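Local coordinates for protein (superoxide dismutase) (Aquifex pyrophilus, PDB 1COJ) that destroys toxic superoxide radicals as an iron-dependent superoxide dismutase, converting them to hydrogen peroxide and oxygen with one iron bound per subunit, at residues Q43-D48 with R65-E70; E106-G109 with A113-N116; L131-F136 with E198-A203; N143-D146 with Y151-T154. One frame throughout, in Å; residues are numbered along the deposited sequence.

Interaction 1 of 4, residues Q43-D48 with R65-E70; sequences QEKLAD and RELKVE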
# COMPACT_ATOMS: atom_id res chain seq x y z
N GLN A 43 -15.30 10.69 12.23
CA GLN A 43 -16.56 11.33 11.83
C GLN A 43 -16.69 12.72 12.45
O GLN A 43 -17.11 13.66 11.78
CB GLN A 43 -17.78 10.47 12.19
CG GLN A 43 -17.90 9.18 11.38
CD GLN A 43 -17.70 9.39 9.89
OE1 GLN A 43 -16.79 8.81 9.29
NE2 GLN A 43 -18.51 10.24 9.29
N GLU A 44 -16.31 12.84 13.72
CA GLU A 44 -16.38 14.11 14.42
C GLU A 44 -15.44 15.14 13.79
O GLU A 44 -15.83 16.28 13.55
CB GLU A 44 -16.01 13.94 15.89
CG GLU A 44 -16.95 13.05 16.68
CD GLU A 44 -16.51 12.91 18.12
OE1 GLU A 44 -15.30 12.69 18.35
OE2 GLU A 44 -17.36 13.04 19.03
N LYS A 45 -14.21 14.71 13.52
CA LYS A 45 -13.21 15.59 12.92
C LYS A 45 -13.54 15.97 11.49
O LYS A 45 -13.28 17.09 11.06
CB LYS A 45 -11.82 14.97 13.04
CG LYS A 45 -11.35 14.96 14.48
CD LYS A 45 -10.01 14.30 14.67
CE LYS A 45 -9.56 14.45 16.12
NZ LYS A 45 -8.28 13.77 16.41
N LEU A 46 -14.16 15.04 10.77
CA LEU A 46 -14.56 15.26 9.39
C LEU A 46 -15.71 16.28 9.35
O LEU A 46 -15.84 17.04 8.40
CB LEU A 46 -14.99 13.93 8.79
CG LEU A 46 -14.48 13.49 7.41
CD1 LEU A 46 -13.15 14.10 7.05
CD2 LEU A 46 -14.41 11.97 7.40
N ALA A 47 -16.52 16.31 10.40
CA ALA A 47 -17.65 17.25 10.49
C ALA A 47 -17.19 18.69 10.76
O ALA A 47 -17.93 19.64 10.53
CB ALA A 47 -18.62 16.80 11.57
N ASP A 48 -15.99 18.84 11.30
CA ASP A 48 -15.45 20.16 11.59
C ASP A 48 -14.78 20.72 10.32
O ASP A 48 -13.62 20.42 10.03
CB ASP A 48 -14.46 20.09 12.75
CG ASP A 48 -13.96 21.45 13.20
OD1 ASP A 48 -13.12 21.49 14.12
OD2 ASP A 48 -14.39 22.48 12.64
N ARG A 65 -7.49 14.70 3.65
CA ARG A 65 -7.01 13.47 3.03
C ARG A 65 -6.77 12.35 4.04
O ARG A 65 -7.32 11.25 3.89
CB ARG A 65 -5.72 13.71 2.25
CG ARG A 65 -5.10 12.42 1.73
CD ARG A 65 -3.71 12.60 1.15
NE ARG A 65 -2.97 11.35 1.20
CZ ARG A 65 -3.15 10.33 0.37
NH1 ARG A 65 -4.03 10.41 -0.62
NH2 ARG A 65 -2.51 9.19 0.59
N GLU A 66 -5.97 12.63 5.06
CA GLU A 66 -5.62 11.63 6.06
C GLU A 66 -6.85 11.04 6.75
O GLU A 66 -6.91 9.83 6.99
CB GLU A 66 -4.65 12.20 7.10
CG GLU A 66 -3.52 13.05 6.52
CD GLU A 66 -2.83 12.45 5.31
OE1 GLU A 66 -2.57 13.21 4.35
OE2 GLU A 66 -2.53 11.24 5.30
N LEU A 67 -7.83 11.90 7.04
CA LEU A 67 -9.07 11.46 7.68
C LEU A 67 -9.85 10.52 6.76
O LEU A 67 -10.38 9.50 7.20
CB LEU A 67 -9.94 12.67 8.05
CG LEU A 67 -9.50 13.46 9.29
CD1 LEU A 67 -10.12 14.85 9.31
CD2 LEU A 67 -9.90 12.67 10.53
N LYS A 68 -9.90 10.85 5.47
CA LYS A 68 -10.61 10.02 4.51
C LYS A 68 -9.90 8.68 4.30
O LYS A 68 -10.56 7.65 4.08
CB LYS A 68 -10.77 10.75 3.18
CG LYS A 68 -11.67 11.98 3.24
CD LYS A 68 -13.11 11.61 3.60
CE LYS A 68 -13.76 10.75 2.53
NZ LYS A 68 -15.19 10.46 2.82
N VAL A 69 -8.57 8.69 4.35
CA VAL A 69 -7.79 7.47 4.19
C VAL A 69 -8.11 6.51 5.32
O VAL A 69 -8.53 5.37 5.09
CB VAL A 69 -6.26 7.76 4.18
CG1 VAL A 69 -5.48 6.45 4.24
CG2 VAL A 69 -5.86 8.53 2.93
N GLU A 70 -7.98 6.97 6.56
CA GLU A 70 -8.25 6.11 7.70
C GLU A 70 -9.73 5.80 7.90
O GLU A 70 -10.09 4.84 8.58
CB GLU A 70 -7.61 6.66 8.98
CG GLU A 70 -6.12 7.01 8.84
CD GLU A 70 -5.23 5.82 8.47
OE1 GLU A 70 -4.00 6.02 8.37
OE2 GLU A 70 -5.72 4.69 8.29
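The antiparallel helical hairpin of the iron superoxide dismutase meets here, near its far end, through Leu46 on helix 21-47 and Leu67 on helix 63-86. The two short axes come within 10.2 Å, their directions 149° apart, and the leucines slide past each other in opposite senses. Leu46 sends CD1 against the root of its partner, 3.7 Å from Leu67 CB, and the same methyl lies 3.9 Å from Leu67 CD1. Its other branch, CD2, sits 4.0 Å from Lys68 CD, the two side chains crossing at about a right angle. Bends at chi2 and chi3, both -64°, bring this methylene of Lys68 to the leucine, while NZ goes on to a salt bridge with Glu71 and a hydrogen bond to Val142 O of the third subunit. Leu67 CD2 rests 3.9 Å from Lys45 CB. Beyond CG, Lys45 runs out extended and away from Leu67, and its NZ pairs with Glu41 and with Glu63 of the second subunit. Phe51 of the same chain and Tyr61 of the second subunit both touch Lys45 and Leu67. Apolar leucines between the helices, with lysine amines led out to acids, make this the outer end of the family's N-terminal alpha-hairpin.

Interaction 2 of 4, residues E106-G109 with A113-N116; sequences EDIG and ACTN
Ala113, in the first turn of helix 111-124, turns its methyl toward the end of helix 98-107. CB lies 3.9 Å from Ile108 O and 4.2 Å from Gly109 C, so it packs on backbone at least as closely as on side chain; the nearest side-chain carbon, Ile108 CG2, is 4.3 Å from Ala113 CB. The glycine matters for this. Its phi of 123° takes the chain out of the helix, and a beta carbon there would be jammed against the carbonyl O of Ile108.

Cys114 follows and makes the closest approach. Ile108 CG2 comes down on its backbone, 3.7 Å from Cys114 CA and equally near the amide nitrogen, with Cys114 CB a little farther at 3.9 Å. In Ile108, chi1 of -47° sets CG1 beside the backbone N and leaves CG2 anti to it, which places the methyl there. The sulfur of Cys114 stands anti to its backbone N (chi1 -172°), and the side chain goes on to pack against Leu131 of the sheet. Farther along the helix, Asn116 packs on Arg54 of the third subunit.

The whole is a tight helix-to-helix turn in the C-terminal domain, the first helix ending at a glycine of positive phi and one isoleucine methyl wedged against the next.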
# COMPACT_ATOMS: atom_id res chain seq x y z
N GLU A 106 -21.46 -23.52 -10.97
CA GLU A 106 -21.23 -22.92 -12.27
C GLU A 106 -20.16 -21.83 -12.32
O GLU A 106 -19.48 -21.68 -13.32
CB GLU A 106 -22.55 -22.43 -12.88
CG GLU A 106 -23.36 -21.47 -12.02
CD GLU A 106 -24.72 -21.17 -12.63
OE1 GLU A 106 -25.74 -21.59 -12.05
OE2 GLU A 106 -24.76 -20.51 -13.70
N ASP A 107 -19.99 -21.10 -11.22
CA ASP A 107 -18.98 -20.03 -11.17
C ASP A 107 -17.60 -20.49 -10.74
O ASP A 107 -16.61 -20.07 -11.31
CB ASP A 107 -19.42 -18.90 -10.24
CG ASP A 107 -20.59 -18.11 -10.79
OD1 ASP A 107 -21.19 -17.36 -10.01
OD2 ASP A 107 -20.90 -18.23 -12.00
N ILE A 108 -17.55 -21.35 -9.72
CA ILE A 108 -16.29 -21.83 -9.19
C ILE A 108 -15.91 -23.24 -9.65
O ILE A 108 -14.72 -23.55 -9.78
CB ILE A 108 -16.29 -21.80 -7.63
CG1 ILE A 108 -16.82 -20.45 -7.11
CG2 ILE A 108 -14.88 -22.05 -7.09
CD1 ILE A 108 -15.91 -19.27 -7.37
N GLY A 109 -16.90 -24.11 -9.83
CA GLY A 109 -16.61 -25.47 -10.26
C GLY A 109 -17.15 -26.52 -9.31
O GLY A 109 -17.21 -27.70 -9.64
N ALA A 113 -14.04 -27.32 -5.06
CA ALA A 113 -13.17 -26.33 -5.67
C ALA A 113 -13.24 -25.02 -4.88
O ALA A 113 -12.21 -24.39 -4.64
CB ALA A 113 -13.57 -26.10 -7.12
N CYS A 114 -14.44 -24.65 -4.45
CA CYS A 114 -14.65 -23.42 -3.70
C CYS A 114 -13.95 -23.43 -2.34
O CYS A 114 -13.30 -22.45 -1.96
CB CYS A 114 -16.15 -23.15 -3.53
SG CYS A 114 -16.57 -21.53 -2.82
N THR A 115 -14.06 -24.53 -1.61
CA THR A 115 -13.42 -24.64 -0.31
C THR A 115 -11.91 -24.53 -0.46
O THR A 115 -11.24 -23.83 0.31
CB THR A 115 -13.82 -25.97 0.40
OG1 THR A 115 -15.07 -25.79 1.06
CG2 THR A 115 -12.77 -26.42 1.41
N ASN A 116 -11.38 -25.19 -1.49
CA ASN A 116 -9.96 -25.17 -1.77
C ASN A 116 -9.52 -23.76 -2.13
O ASN A 116 -8.45 -23.30 -1.71
CB ASN A 116 -9.64 -26.14 -2.91
CG ASN A 116 -8.16 -26.20 -3.24
OD1 ASN A 116 -7.34 -26.63 -2.42
ND2 ASN A 116 -7.81 -25.79 -4.45

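Interaction 3 of 4, residues L131-F136 with E198-A203; sequences LGLDIF and EKAMKA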
# COMPACT_ATOMS: atom_id res chain seq x y z
N LEU A 131 -15.49 -14.43 0.00
CA LEU A 131 -16.24 -15.06 -1.08
C LEU A 131 -17.44 -14.14 -1.21
O LEU A 131 -18.17 -13.94 -0.23
CB LEU A 131 -16.73 -16.47 -0.74
CG LEU A 131 -17.69 -17.05 -1.79
CD1 LEU A 131 -16.96 -17.32 -3.10
CD2 LEU A 131 -18.34 -18.33 -1.29
N GLY A 132 -17.63 -13.54 -2.37
CA GLY A 132 -18.76 -12.65 -2.53
C GLY A 132 -19.28 -12.59 -3.95
O GLY A 132 -18.75 -13.25 -4.85
N LEU A 133 -20.34 -11.82 -4.15
CA LEU A 133 -20.93 -11.66 -5.47
C LEU A 133 -20.46 -10.34 -6.09
O LEU A 133 -20.64 -9.27 -5.51
CB LEU A 133 -22.46 -11.66 -5.39
CG LEU A 133 -23.20 -11.55 -6.74
CD1 LEU A 133 -23.11 -12.86 -7.50
CD2 LEU A 133 -24.65 -11.19 -6.49
N ASP A 134 -19.82 -10.45 -7.25
CA ASP A 134 -19.33 -9.29 -7.98
C ASP A 134 -20.54 -8.75 -8.76
O ASP A 134 -21.00 -9.37 -9.72
CB ASP A 134 -18.21 -9.74 -8.92
CG ASP A 134 -17.84 -8.69 -9.96
OD1 ASP A 134 -17.39 -9.09 -11.05
OD2 ASP A 134 -18.00 -7.48 -9.71
N ILE A 135 -21.03 -7.58 -8.36
CA ILE A 135 -22.20 -7.00 -9.02
C ILE A 135 -22.00 -6.62 -10.48
O ILE A 135 -22.97 -6.45 -11.22
CB ILE A 135 -22.77 -5.77 -8.27
CG1 ILE A 135 -21.73 -4.65 -8.23
CG2 ILE A 135 -23.21 -6.17 -6.88
CD1 ILE A 135 -22.29 -3.31 -7.79
N PHE A 136 -20.75 -6.50 -10.91
CA PHE A 136 -20.46 -6.12 -12.29
C PHE A 136 -20.52 -7.28 -13.27
O PHE A 136 -20.80 -7.08 -14.45
CB PHE A 136 -19.12 -5.39 -12.38
CG PHE A 136 -19.05 -4.15 -11.52
CD1 PHE A 136 -19.86 -3.04 -11.80
CD2 PHE A 136 -18.22 -4.10 -10.41
CE1 PHE A 136 -19.82 -1.91 -10.99
CE2 PHE A 136 -18.18 -2.97 -9.60
CZ PHE A 136 -18.98 -1.87 -9.89
N GLU A 198 -29.36 -14.87 -0.73
CA GLU A 198 -30.68 -14.55 -1.25
C GLU A 198 -30.78 -13.06 -1.54
O GLU A 198 -31.22 -12.65 -2.63
CB GLU A 198 -31.76 -14.96 -0.25
CG GLU A 198 -33.19 -14.83 -0.76
CD GLU A 198 -33.52 -15.80 -1.90
OE1 GLU A 198 -32.80 -16.80 -2.08
OE2 GLU A 198 -34.52 -15.56 -2.62
N LYS A 199 -30.35 -12.25 -0.58
CA LYS A 199 -30.38 -10.80 -0.70
C LYS A 199 -29.45 -10.33 -1.81
O LYS A 199 -29.80 -9.46 -2.60
CB LYS A 199 -30.00 -10.15 0.63
CG LYS A 199 -30.96 -10.45 1.76
CD LYS A 199 -30.60 -9.67 3.01
CE LYS A 199 -31.69 -9.83 4.06
NZ LYS A 199 -31.44 -8.99 5.26
N ALA A 200 -28.26 -10.93 -1.87
CA ALA A 200 -27.27 -10.58 -2.89
C ALA A 200 -27.82 -10.82 -4.30
O ALA A 200 -27.69 -9.96 -5.17
CB ALA A 200 -25.99 -11.38 -2.67
N MET A 201 -28.46 -11.96 -4.50
CA MET A 201 -29.04 -12.30 -5.79
C MET A 201 -30.21 -11.39 -6.17
O MET A 201 -30.34 -10.99 -7.33
CB MET A 201 -29.47 -13.77 -5.84
CG MET A 201 -28.31 -14.75 -5.86
SD MET A 201 -27.10 -14.42 -7.17
CE MET A 201 -28.04 -14.79 -8.62
N LYS A 202 -31.04 -11.07 -5.18
CA LYS A 202 -32.16 -10.16 -5.43
C LYS A 202 -31.62 -8.80 -5.82
O LYS A 202 -32.11 -8.18 -6.77
CB LYS A 202 -33.04 -10.02 -4.19
CG LYS A 202 -34.27 -10.90 -4.22
CD LYS A 202 -34.86 -11.15 -2.86
CE LYS A 202 -36.03 -12.12 -2.95
NZ LYS A 202 -35.99 -13.11 -1.85
N ALA A 203 -30.56 -8.36 -5.14
CA ALA A 203 -29.92 -7.08 -5.44
C ALA A 203 -29.32 -7.09 -6.84
O ALA A 203 -29.43 -6.11 -7.57
CB ALA A 203 -28.85 -6.78 -4.41
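With chi1 at -178°, Leu133 swings CG away from its backbone N, and chi2 of 74° turns CD1 aside and leaves CD2 extended, anti to CA, toward residues 198-203 of helix 190-207. Met201 starts from a CB that points away from the strand, yet its chain is bent at chi2 and chi3, and the bend brings its sulfur back alongside the leucine. A single methyl thus carries the contact: Leu133 CD2 is 3.5 Å from Ala200 O, 4.1 Å from Ala200 CB and 4.1 Å from Met201 SD. The leucine tip lies against the carbonyl group of Ala200 as well as its methyl, with the thioether at the flank. The nearest alpha carbons, those of Leu133 and Ala200, are 6.9 Å apart, a close approach consistent with the small alanine side chain.

Farther along, Asp134 turns the chain. Its OD2 takes the backbone N of Phe136 at 3.2 Å, an Asx turn in which the donor stands well above the carboxylate plane. OD1 of the same group is bonded to Ser137 OG.

Ala200 also touches Ile157 and Leu159 of strand 157-163, and Leu133 packs on Tyr204. Helix 190-207 therefore lies against two neighbouring strands of the antiparallel sheet, while Leu131, farther back along strand 128-134, packs on helix 111-124.

Interaction 4 of 4, residues N143-D146 with Y151-T154; sequences NGLD and YNLT
Asn143 and the backbone of Tyr151 to Leu153 exchange the two direct hydrogen bonds of this contact. Asn143 ND2 donates to Tyr151 O at 3.0 Å, nearly straight at 175° and in the plane of the amide. Asn143 OD1 accepts from Leu153 N, also at 3.0 Å but more bent, the donor tilted from the carbonyl plane. OD1 accepts a second hydrogen bond, from a water that also donates to Leu153 O, so two donors grip the oxygen. These bonds fix the buried amide's rotation, with Leu153 CG 3.8 Å from Asn143 CG. Were Asn143 replaced by an alanine, the amide would be gone, and Tyr151 O, Leu153 N and the water would probably be left without their mates, the loop then freer to shift.

Leu145 crosses Asn152 at about a right angle, its CD2 3.4 Å from Asn152 CA. The amide ND2 of Asn152 is bonded to His148 O and to Thr154 OG1 of the third subunit. At the other end Asp146 OD1 meets the edge of the Tyr151 ring, 3.4 Å from CE1, and a water links this oxygen to Tyr151 OH. The same OD1 forms a salt bridge with Arg65 of the third subunit, while OD2 accepts from Arg126 N. An asparagine side chain standing in for a strand partner pins the loop that follows strand 139-145, outermost in this chain's sheet, here at a subunit interface of the C-terminal domain.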
# COMPACT_ATOMS: atom_id res chain seq x y z
N ASN A 143 -12.09 -12.81 -3.18
CA ASN A 143 -11.35 -11.56 -3.10
C ASN A 143 -10.45 -11.58 -1.85
O ASN A 143 -10.94 -11.68 -0.73
CB ASN A 143 -12.35 -10.40 -3.02
CG ASN A 143 -11.70 -9.01 -2.95
OD1 ASN A 143 -12.35 -8.05 -2.55
ND2 ASN A 143 -10.44 -8.90 -3.37
N GLY A 144 -9.14 -11.54 -2.06
CA GLY A 144 -8.23 -11.53 -0.93
C GLY A 144 -7.80 -10.10 -0.64
O GLY A 144 -7.58 -9.31 -1.57
N LEU A 145 -7.68 -9.75 0.64
CA LEU A 145 -7.28 -8.41 1.03
C LEU A 145 -6.03 -8.49 1.90
O LEU A 145 -5.86 -9.43 2.69
CB LEU A 145 -8.38 -7.73 1.86
CG LEU A 145 -9.86 -7.82 1.47
CD1 LEU A 145 -10.65 -6.91 2.39
CD2 LEU A 145 -10.08 -7.41 0.04
N ASP A 146 -5.14 -7.51 1.76
CA ASP A 146 -3.93 -7.48 2.58
C ASP A 146 -4.12 -6.67 3.86
O ASP A 146 -3.27 -6.67 4.74
CB ASP A 146 -2.73 -6.97 1.78
CG ASP A 146 -1.88 -8.09 1.21
OD1 ASP A 146 -0.86 -7.79 0.58
OD2 ASP A 146 -2.24 -9.27 1.40
N TYR A 151 -6.96 -3.84 -1.48
CA TYR A 151 -7.33 -4.84 -2.49
C TYR A 151 -8.81 -5.20 -2.55
O TYR A 151 -9.22 -6.11 -3.28
CB TYR A 151 -6.46 -6.11 -2.40
CG TYR A 151 -4.97 -5.86 -2.53
CD1 TYR A 151 -4.04 -6.70 -1.90
CD2 TYR A 151 -4.48 -4.76 -3.24
CE1 TYR A 151 -2.66 -6.45 -1.99
CE2 TYR A 151 -3.11 -4.50 -3.34
CZ TYR A 151 -2.21 -5.34 -2.70
OH TYR A 151 -0.86 -5.06 -2.75
N ASN A 152 -9.63 -4.45 -1.81
CA ASN A 152 -11.07 -4.68 -1.79
C ASN A 152 -11.63 -4.37 -3.17
O ASN A 152 -11.26 -3.37 -3.78
CB ASN A 152 -11.79 -3.72 -0.83
CG ASN A 152 -11.15 -3.64 0.54
OD1 ASN A 152 -9.97 -3.34 0.67
ND2 ASN A 152 -11.94 -3.86 1.58
N LEU A 153 -12.52 -5.22 -3.66
CA LEU A 153 -13.16 -4.97 -4.94
C LEU A 153 -14.39 -4.10 -4.69
O LEU A 153 -15.19 -4.38 -3.79
CB LEU A 153 -13.58 -6.28 -5.62
CG LEU A 153 -12.49 -7.18 -6.21
CD1 LEU A 153 -13.13 -8.46 -6.69
CD2 LEU A 153 -11.78 -6.48 -7.35
N THR A 154 -14.50 -3.01 -5.44
CA THR A 154 -15.65 -2.12 -5.33
C THR A 154 -16.90 -2.91 -5.73
O THR A 154 -16.84 -3.78 -6.60
CB THR A 154 -15.48 -0.92 -6.31
OG1 THR A 154 -14.40 -0.08 -5.88
CG2 THR A 154 -16.75 -0.09 -6.38
O HOH W 1 -14.49 -6.14 -1.56
O HOH W 2 0.27 -5.45 -0.21

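How the interactions relate
Interaction 1 stands apart, far out on the alpha-hairpin, its centre about 40 Å from that of interaction 2 on the opposite side of the chain's centre. The other three lie together around the three-stranded sheet. Interactions 2 and 3 touch where Cys114 SG lies 4.0 Å from Leu131 CD2; interactions 3 and 4 touch at Phe136 CE2 and Thr154 O, 3.4 Å apart, and draw on neighbouring strands. Interaction 4 comes nearest the metal, the Leu145 side chain lying about 11 Å from the iron and about 9 Å from that of its ligand Asp163. The tetramer brings interaction 1 of one subunit against interaction 4 of another, although within a chain their nearest atoms are about 10 Å apart.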